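Putative hemin storage protein (Bordetella bronchiseptica, PDB 6AU1) cleaves deacetylated poly-beta-1,6-N-acetylglucosamine, a biofilm polysaccharide, through the glycoside hydrolase domain that makes up this chain. Local coordinates at residues 8-13 with 37-42. Sequence-based numbering, arbitrary orientation.
Sequences RIVQVD and KDLAPS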
# COMPACT_ATOMS: atom_id res chain seq x y z
N ARG A 8 -11.21 7.74 8.65
CA ARG A 8 -12.14 7.39 7.60
C ARG A 8 -11.45 7.80 6.33
O ARG A 8 -11.26 8.99 6.11
CB ARG A 8 -13.49 8.11 7.78
CG ARG A 8 -14.18 7.81 9.11
CD ARG A 8 -14.73 6.39 9.12
NE ARG A 8 -15.02 5.88 10.46
CZ ARG A 8 -16.10 6.18 11.16
NH1 ARG A 8 -16.99 7.02 10.65
NH2 ARG A 8 -16.29 5.67 12.36
N ILE A 9 -11.00 6.84 5.54
CA ILE A 9 -10.10 7.22 4.46
C ILE A 9 -10.63 6.86 3.08
O ILE A 9 -11.47 5.99 2.92
CB ILE A 9 -8.69 6.60 4.66
CG1 ILE A 9 -8.72 5.08 4.52
CG2 ILE A 9 -8.13 7.00 6.04
CD1 ILE A 9 -8.46 4.57 3.09
N VAL A 10 -10.11 7.57 2.09
CA VAL A 10 -10.44 7.31 0.70
C VAL A 10 -9.13 7.17 -0.04
O VAL A 10 -8.28 8.05 0.04
CB VAL A 10 -11.29 8.45 0.07
CG1 VAL A 10 -11.59 8.14 -1.41
CG2 VAL A 10 -12.58 8.68 0.84
N GLN A 11 -8.94 6.07 -0.75
CA GLN A 11 -7.73 5.89 -1.54
C GLN A 11 -8.03 6.23 -3.00
O GLN A 11 -9.02 5.78 -3.56
CB GLN A 11 -7.18 4.47 -1.40
CG GLN A 11 -5.83 4.25 -2.08
CD GLN A 11 -5.16 2.97 -1.60
OE1 GLN A 11 -5.15 2.68 -0.41
NE2 GLN A 11 -4.61 2.21 -2.53
N VAL A 12 -7.16 7.04 -3.60
CA VAL A 12 -7.45 7.66 -4.89
C VAL A 12 -6.34 7.42 -5.92
O VAL A 12 -5.16 7.61 -5.62
CB VAL A 12 -7.63 9.18 -4.72
CG1 VAL A 12 -7.72 9.89 -6.07
CG2 VAL A 12 -8.88 9.47 -3.87
N ASP A 13 -6.74 7.00 -7.12
CA ASP A 13 -5.81 6.78 -8.22
C ASP A 13 -5.56 8.06 -9.00
O ASP A 13 -6.50 8.64 -9.54
CB ASP A 13 -6.34 5.72 -9.19
CG ASP A 13 -6.58 4.40 -8.52
OD1 ASP A 13 -5.58 3.70 -8.23
OD2 ASP A 13 -7.76 4.05 -8.28
N LYS A 37 -14.65 17.14 -0.60
CA LYS A 37 -15.16 18.21 0.25
C LYS A 37 -16.48 17.77 0.88
O LYS A 37 -16.73 18.00 2.06
CB LYS A 37 -15.33 19.51 -0.56
CG LYS A 37 -15.91 20.68 0.21
CD LYS A 37 -15.72 22.00 -0.55
CE LYS A 37 -16.16 21.88 -2.01
NZ LYS A 37 -16.07 23.18 -2.73
N ASP A 38 -17.29 17.08 0.08
CA ASP A 38 -18.61 16.62 0.51
C ASP A 38 -18.53 15.48 1.52
O ASP A 38 -19.25 15.45 2.52
CB ASP A 38 -19.42 16.19 -0.72
CG ASP A 38 -20.84 15.78 -0.39
OD1 ASP A 38 -21.37 16.27 0.63
OD2 ASP A 38 -21.42 14.99 -1.15
N LEU A 39 -17.64 14.54 1.24
CA LEU A 39 -17.52 13.32 2.02
C LEU A 39 -16.74 13.56 3.31
O LEU A 39 -16.96 12.89 4.32
CB LEU A 39 -16.84 12.24 1.18
CG LEU A 39 -17.11 10.78 1.50
CD1 LEU A 39 -18.59 10.47 1.38
CD2 LEU A 39 -16.29 9.90 0.58
N ALA A 40 -15.83 14.54 3.26
CA ALA A 40 -15.01 14.93 4.40
C ALA A 40 -14.36 13.75 5.15
O ALA A 40 -14.56 13.60 6.36
CB ALA A 40 -15.84 15.76 5.38
N PRO A 41 -13.58 12.93 4.44
CA PRO A 41 -12.82 11.88 5.14
C PRO A 41 -11.71 12.48 5.99
O PRO A 41 -11.38 13.67 5.84
CB PRO A 41 -12.24 11.05 3.99
CG PRO A 41 -12.05 12.07 2.90
CD PRO A 41 -13.25 12.97 3.00
N SER A 42 -11.12 11.69 6.88
CA SER A 42 -9.98 12.17 7.65
C SER A 42 -8.76 12.34 6.75
O SER A 42 -8.00 13.29 6.90
CB SER A 42 -9.66 11.22 8.82
OG SER A 42 -9.38 9.92 8.37
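Ser42 holds the backbone of Arg8 by two hydrogen bonds. Arg8 N donates to Ser42 OG over 2.9 Å, nearly straight at 158°. Ser42 N gives its hydrogen to Arg8 O at 2.8 Å, more bent (137°) but in the carbonyl plane. The hydroxyl can reach Arg8 N because chi1 of 59° sets OG between its own backbone N and carbonyl carbon; OG is also hydrogen-bonded to Glu7 OE1, so two partners fix its rotation. Pro41 CB also lies close to this carbonyl, 3.1 Å from Arg8 O.

The apolar part centres on one methyl. The CB of Val10 points toward segment 37-42, and its CG2 meets Leu39 CD2 at 3.9 Å and Pro41 CB at 4.0 Å. Ala40, with positive phi, ends the helical run between Leu39 and Pro41.

The contact belongs to the first beta-alpha-beta crossover of the TIM-type barrel: strand 8-12, helix 22-39, then parallel strand 43-47, which pairs with strand 8-12 through backbone hydrogen bonds of Val10 with Ala43 and Tyr45. On the other edge of strand 8-12 runs strand 332-335, where Tyr334 touches Val10 and Leu39, and Met353 of helix 346-353 packs on both.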